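Local coordinates for protein TCR alpha chain (Gallus gallus, PDB 6LIR) that forms the alpha subunit of the chicken alpha-beta T-cell receptor, pairs with the beta chain and probably takes part in antigen recognition, at residues I25-P37 and F43-P57. Sequence-based numbering, arbitrary orientation.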
loop_
_atom_site.group_PDB
_atom_site.type_symbol
_atom_site.label_atom_id
_atom_site.label_comp_id
_atom_site.label_asym_id
_atom_site.label_seq_id
_atom_site.Cartn_x
_atom_site.Cartn_y
_atom_site.Cartn_z
ATOM N N ILE A 25 -7.472 -27.921 -9.249
ATOM C CA ILE A 25 -8.802 -27.495 -8.830
ATOM C C ILE A 25 -9.628 -27.227 -10.076
ATOM O O ILE A 25 -9.248 -26.397 -10.912
ATOM C CB ILE A 25 -8.762 -26.244 -7.933
ATOM C CG1 ILE A 25 -7.854 -26.479 -6.724
ATOM C CG2 ILE A 25 -10.171 -25.870 -7.482
ATOM C CD1 ILE A 25 -7.793 -25.303 -5.764
ATOM N N GLN A 26 -10.764 -27.909 -10.191
ATOM C CA GLN A 26 -11.704 -27.691 -11.284
ATOM C C GLN A 26 -12.777 -26.777 -10.713
ATOM O O GLN A 26 -13.680 -27.222 -9.997
ATOM C CB GLN A 26 -12.278 -29.008 -11.798
ATOM C CG GLN A 26 -13.171 -28.858 -13.016
ATOM C CD GLN A 26 -13.191 -30.102 -13.882
ATOM O OE1 GLN A 26 -13.648 -31.164 -13.454
ATOM N NE2 GLN A 26 -12.689 -29.976 -15.111
ATOM N N ALA A 27 -12.641 -25.486 -11.009
ATOM C CA ALA A 27 -13.389 -24.453 -10.305
ATOM C C ALA A 27 -14.891 -24.614 -10.484
ATOM O O ALA A 27 -15.381 -24.808 -11.600
ATOM C CB ALA A 27 -12.947 -23.071 -10.786
ATOM N N TYR A 28 -15.621 -24.518 -9.373
ATOM C CA TYR A 28 -17.062 -24.318 -9.451
ATOM C C TYR A 28 -17.374 -22.861 -9.756
ATOM O O TYR A 28 -18.298 -22.561 -10.521
ATOM C CB TYR A 28 -17.737 -24.745 -8.146
ATOM C CG TYR A 28 -19.215 -24.418 -8.094
ATOM C CD1 TYR A 28 -20.156 -25.279 -8.646
ATOM C CD2 TYR A 28 -19.668 -23.243 -7.502
ATOM C CE1 TYR A 28 -21.508 -24.981 -8.608
ATOM C CE2 TYR A 28 -21.018 -22.938 -7.459
ATOM C CZ TYR A 28 -21.932 -23.809 -8.012
ATOM O OH TYR A 28 -23.274 -23.509 -7.970
ATOM N N SER A 29 -16.609 -21.949 -9.168
ATOM C CA SER A 29 -16.765 -20.528 -9.423
ATOM C C SER A 29 -15.411 -19.865 -9.240
ATOM O O SER A 29 -14.564 -20.342 -8.478
ATOM C CB SER A 29 -17.804 -19.890 -8.492
ATOM O OG SER A 29 -17.315 -19.816 -7.166
ATOM N N ILE A 30 -15.205 -18.774 -9.967
ATOM C CA ILE A 30 -13.950 -18.042 -9.938
ATOM C C ILE A 30 -14.263 -16.586 -9.640
ATOM O O ILE A 30 -15.177 -16.007 -10.238
ATOM C CB ILE A 30 -13.180 -18.176 -11.267
ATOM C CG1 ILE A 30 -12.667 -19.608 -11.440
ATOM C CG2 ILE A 30 -12.025 -17.197 -11.321
ATOM C CD1 ILE A 30 -12.207 -19.927 -12.842
ATOM N N GLN A 31 -13.496 -15.994 -8.733
ATOM C CA GLN A 31 -13.646 -14.597 -8.379
ATOM C C GLN A 31 -12.289 -13.928 -8.474
ATOM O O GLN A 31 -11.246 -14.571 -8.320
ATOM C CB GLN A 31 -14.199 -14.411 -6.959
ATOM C CG GLN A 31 -15.608 -14.927 -6.761
ATOM C CD GLN A 31 -15.864 -15.369 -5.334
ATOM O OE1 GLN A 31 -16.338 -16.480 -5.096
ATOM N NE2 GLN A 31 -15.549 -14.502 -4.376
ATOM N N TRP A 32 -12.315 -12.621 -8.693
ATOM C CA TRP A 32 -11.100 -11.834 -8.746
ATOM C C TRP A 32 -11.275 -10.627 -7.844
ATOM O O TRP A 32 -12.357 -10.031 -7.786
ATOM C CB TRP A 32 -10.779 -11.381 -10.172
ATOM C CG TRP A 32 -10.109 -12.425 -11.006
ATOM C CD1 TRP A 32 -10.710 -13.460 -11.664
ATOM C CD2 TRP A 32 -8.708 -12.537 -11.278
ATOM N NE1 TRP A 32 -9.770 -14.208 -12.332
ATOM C CE2 TRP A 32 -8.532 -13.660 -12.113
ATOM C CE3 TRP A 32 -7.585 -11.790 -10.904
ATOM C CZ2 TRP A 32 -7.281 -14.057 -12.581
ATOM C CZ3 TRP A 32 -6.340 -12.187 -11.367
ATOM C CH2 TRP A 32 -6.199 -13.312 -12.198
ATOM N N TYR A 33 -10.201 -10.284 -7.143
ATOM C CA TYR A 33 -10.168 -9.156 -6.231
ATOM C C TYR A 33 -8.931 -8.331 -6.544
ATOM O O TYR A 33 -7.983 -8.810 -7.174
ATOM C CB TYR A 33 -10.126 -9.609 -4.761
ATOM C CG TYR A 33 -11.360 -10.337 -4.271
ATOM C CD1 TYR A 33 -11.596 -11.663 -4.616
ATOM C CD2 TYR A 33 -12.274 -9.703 -3.441
ATOM C CE1 TYR A 33 -12.722 -12.331 -4.163
ATOM C CE2 TYR A 33 -13.403 -10.359 -2.982
ATOM C CZ TYR A 33 -13.622 -11.673 -3.344
ATOM O OH TYR A 33 -14.746 -12.322 -2.887
ATOM N N ARG A 34 -8.943 -7.080 -6.098
ATOM C CA ARG A 34 -7.758 -6.249 -6.199
ATOM C C ARG A 34 -7.585 -5.481 -4.900
ATOM O O ARG A 34 -8.561 -5.030 -4.290
ATOM C CB ARG A 34 -7.816 -5.309 -7.416
ATOM C CG ARG A 34 -8.645 -4.056 -7.265
ATOM C CD ARG A 34 -8.408 -3.154 -8.464
ATOM N NE ARG A 34 -9.367 -2.058 -8.534
ATOM C CZ ARG A 34 -9.402 -1.164 -9.517
ATOM N NH1 ARG A 34 -8.531 -1.239 -10.519
ATOM N NH2 ARG A 34 -10.312 -0.200 -9.502
ATOM N N GLN A 35 -6.344 -5.381 -4.462
ATOM C CA GLN A 35 -6.001 -4.726 -3.208
ATOM C C GLN A 35 -5.175 -3.491 -3.544
ATOM O O GLN A 35 -4.001 -3.596 -3.914
ATOM C CB GLN A 35 -5.248 -5.651 -2.262
ATOM C CG GLN A 35 -4.814 -4.932 -0.996
ATOM C CD GLN A 35 -3.686 -5.625 -0.265
ATOM O OE1 GLN A 35 -2.962 -4.996 0.503
ATOM N NE2 GLN A 35 -3.539 -6.928 -0.485
ATOM N N LEU A 36 -5.806 -2.343 -3.459
ATOM C CA LEU A 36 -5.170 -1.054 -3.649
ATOM C C LEU A 36 -4.359 -0.679 -2.407
ATOM O O LEU A 36 -4.669 -1.127 -1.299
ATOM C CB LEU A 36 -6.228 0.010 -3.918
ATOM C CG LEU A 36 -7.019 -0.112 -5.222
ATOM C CD1 LEU A 36 -8.317 0.669 -5.115
ATOM C CD2 LEU A 36 -6.200 0.379 -6.415
ATOM N N PRO A 37 -3.292 0.103 -2.576
ATOM C CA PRO A 37 -2.487 0.525 -1.423
ATOM C C PRO A 37 -3.340 1.205 -0.361
ATOM O O PRO A 37 -4.189 2.049 -0.663
ATOM C CB PRO A 37 -1.468 1.492 -2.040
ATOM C CG PRO A 37 -1.341 1.040 -3.451
ATOM C CD PRO A 37 -2.711 0.563 -3.851
ATOM N N PHE A 43 -13.728 -6.724 -4.290
ATOM C CA PHE A 43 -14.328 -7.593 -5.294
ATOM C C PHE A 43 -14.395 -6.904 -6.654
ATOM O O PHE A 43 -14.754 -5.728 -6.755
ATOM C CB PHE A 43 -15.729 -8.016 -4.848
ATOM C CG PHE A 43 -16.455 -8.871 -5.851
ATOM C CD1 PHE A 43 -16.078 -10.188 -6.065
ATOM C CD2 PHE A 43 -17.517 -8.356 -6.580
ATOM C CE1 PHE A 43 -16.743 -10.973 -6.992
ATOM C CE2 PHE A 43 -18.186 -9.135 -7.508
ATOM C CZ PHE A 43 -17.801 -10.444 -7.714
ATOM N N LEU A 44 -14.026 -7.637 -7.705
ATOM C CA LEU A 44 -14.097 -7.122 -9.067
ATOM C C LEU A 44 -15.133 -7.833 -9.922
ATOM O O LEU A 44 -15.999 -7.178 -10.514
ATOM C CB LEU A 44 -12.727 -7.232 -9.753
ATOM C CG LEU A 44 -11.534 -6.493 -9.147
ATOM C CD1 LEU A 44 -10.288 -6.749 -9.982
ATOM C CD2 LEU A 44 -11.820 -5.005 -9.034
ATOM N N VAL A 45 -15.077 -9.163 -10.003
ATOM C CA VAL A 45 -15.973 -9.913 -10.876
ATOM C C VAL A 45 -15.990 -11.365 -10.415
ATOM O O VAL A 45 -15.043 -11.849 -9.791
ATOM C CB VAL A 45 -15.524 -9.779 -12.356
ATOM C CG1 VAL A 45 -14.181 -10.458 -12.572
ATOM C CG2 VAL A 45 -16.579 -10.322 -13.312
ATOM N N SER A 46 -17.064 -12.072 -10.752
ATOM C CA SER A 46 -17.187 -13.493 -10.471
ATOM C C SER A 46 -17.861 -14.175 -11.650
ATOM O O SER A 46 -18.798 -13.626 -12.235
ATOM C CB SER A 46 -17.996 -13.751 -9.198
ATOM O OG SER A 46 -18.456 -15.088 -9.175
ATOM N N ALA A 47 -17.394 -15.377 -11.982
ATOM C CA ALA A 47 -17.978 -16.140 -13.075
ATOM C C ALA A 47 -17.855 -17.628 -12.786
ATOM O O ALA A 47 -17.002 -18.067 -12.012
ATOM C CB ALA A 47 -17.316 -15.815 -14.418
ATOM N N VAL A 48 -18.732 -18.404 -13.423
ATOM C CA VAL A 48 -18.660 -19.854 -13.362
ATOM C C VAL A 48 -18.118 -20.465 -14.652
ATOM O O VAL A 48 -17.550 -21.563 -14.609
ATOM C CB VAL A 48 -20.032 -20.467 -13.000
ATOM C CG1 VAL A 48 -20.539 -19.897 -11.681
ATOM C CG2 VAL A 48 -21.043 -20.232 -14.114
ATOM N N LYS A 49 -18.284 -19.799 -15.794
ATOM C CA LYS A 49 -17.768 -20.299 -17.063
ATOM C C LYS A 49 -17.737 -19.157 -18.071
ATOM O O LYS A 49 -18.272 -18.072 -17.830
ATOM C CB LYS A 49 -18.612 -21.464 -17.589
ATOM C CG LYS A 49 -20.015 -21.066 -18.020
ATOM C CD LYS A 49 -20.732 -22.231 -18.689
ATOM C CE LYS A 49 -21.817 -21.745 -19.637
ATOM N NZ LYS A 49 -22.221 -22.810 -20.594
ATOM N N GLY A 50 -17.114 -19.430 -19.217
ATOM C CA GLY A 50 -17.011 -18.522 -20.345
ATOM C C GLY A 50 -16.321 -17.213 -20.001
ATOM O O GLY A 50 -15.410 -17.149 -19.171
ATOM N N SER A 51 -16.760 -16.147 -20.666
ATOM C CA SER A 51 -16.175 -14.823 -20.506
ATOM C C SER A 51 -17.205 -13.861 -19.939
ATOM O O SER A 51 -18.387 -13.926 -20.288
ATOM C CB SER A 51 -15.626 -14.282 -21.830
ATOM O OG SER A 51 -14.550 -15.078 -22.294
ATOM N N LYS A 52 -16.755 -12.986 -19.041
ATOM C CA LYS A 52 -17.646 -12.031 -18.397
ATOM C C LYS A 52 -17.007 -10.647 -18.380
ATOM O O LYS A 52 -15.834 -10.492 -18.025
ATOM C CB LYS A 52 -18.002 -12.470 -16.971
ATOM C CG LYS A 52 -19.136 -11.661 -16.361
ATOM C CD LYS A 52 -19.520 -12.183 -14.988
ATOM C CE LYS A 52 -20.705 -11.423 -14.412
ATOM N NZ LYS A 52 -21.032 -11.887 -13.029
ATOM N N GLU A 53 -17.792 -9.650 -18.767
ATOM C CA GLU A 53 -17.365 -8.258 -18.739
ATOM C C GLU A 53 -17.159 -7.765 -17.315
ATOM O O GLU A 53 -17.858 -8.164 -16.389
ATOM C CB GLU A 53 -18.384 -7.367 -19.444
ATOM C CG GLU A 53 -18.901 -7.935 -20.749
ATOM C CD GLU A 53 -18.391 -7.173 -21.960
ATOM O OE1 GLU A 53 -19.025 -7.279 -23.031
ATOM O OE2 GLU A 53 -17.355 -6.482 -21.849
ATOM N N VAL A 54 -16.164 -6.905 -17.133
ATOM C CA VAL A 54 -15.827 -6.343 -15.831
ATOM C C VAL A 54 -16.124 -4.863 -15.886
ATOM O O VAL A 54 -15.607 -4.162 -16.765
ATOM C CB VAL A 54 -14.340 -6.561 -15.483
ATOM C CG1 VAL A 54 -14.013 -5.998 -14.110
ATOM C CG2 VAL A 54 -13.956 -8.021 -15.623
ATOM N N PRO A 55 -16.932 -4.323 -14.972
ATOM C CA PRO A 55 -17.201 -2.873 -14.998
ATOM C C PRO A 55 -15.977 -2.031 -14.695
ATOM O O PRO A 55 -15.665 -1.089 -15.427
ATOM C CB PRO A 55 -18.311 -2.708 -13.938
ATOM C CG PRO A 55 -18.273 -3.975 -13.117
ATOM C CD PRO A 55 -17.805 -5.049 -14.025
ATOM N N ASP A 56 -15.255 -2.376 -13.636
ATOM C CA ASP A 56 -14.160 -1.552 -13.151
ATOM C C ASP A 56 -13.125 -2.438 -12.467
ATOM O O ASP A 56 -13.446 -3.113 -11.478
ATOM C CB ASP A 56 -14.703 -0.483 -12.197
ATOM C CG ASP A 56 -13.626 0.453 -11.676
ATOM O OD1 ASP A 56 -12.610 0.666 -12.372
ATOM O OD2 ASP A 56 -13.799 0.986 -10.561
ATOM N N PRO A 57 -11.886 -2.509 -12.981
ATOM C CA PRO A 57 -11.376 -1.803 -14.158
ATOM C C PRO A 57 -11.872 -2.446 -15.443
ATOM O O PRO A 57 -11.960 -3.674 -15.511
ATOM C CB PRO A 57 -9.859 -1.949 -14.022
ATOM C CG PRO A 57 -9.688 -3.257 -13.313
ATOM C CD PRO A 57 -10.852 -3.357 -12.359
#
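Arg34 lays its aliphatic stem across the isopropyl end of Leu44, with CG 3.8 Å from Leu44 CD2. The two side chains meet at about a right angle. Arg34 CG sits between its backbone N and carbonyl carbon (chi1 80°), and the chain then runs extended to NE. This carries the guanidinium to Asp56 and Pro57. Pro57, which follows a cis peptide bond, sets CD over one guanidinium face, offset toward the rim. The salt bridge from Arg34 NH2 to Asp56 OD1 is long, at 3.8 Å, and the guanidinium and carboxylate planes stand 86° apart. NH1 makes the main salt bridge, to Asp81, and also bonds the hydroxyl of Tyr85. With an alanine here, Asp81 would probably lose its basic mate and a gap would open beside Leu44 and Pro57.

Strands 29-35 and 43-47 run antiparallel as neighbours in one sheet of the V-set domain. Ile30 and Ala47 exchange two backbone hydrogen bonds, Ile30 N to Ala47 O being 2.8 Å. Trp32 N bonds Val45 O, and Leu44 N bonds Trp32 O at 2.9 Å. Between Trp32 and Tyr33 the register slips by one, a beta bulge that pairs Tyr33 with Phe43.

Phe43 turns its ring edge to the Tyr33 face, an edge-to-face pair with planes at 70° and CD1 4.0 Å from Tyr33 CZ. Beside it, Gln31 CG packs on Ser46 CB at 3.6 Å. This face meets the TCR beta chain: Tyr33 OH bonds Leu99 N and Ser46 OG bonds Asn96 OD1, both of that chain. Trp32, Val45 and Ala47 turn instead to Leu61. The paired strands thus present a largely apolar face to the domain core, where Trp32 NE1 bonds Ser70 OG, and a face of rings and hydroxyls to the beta chain.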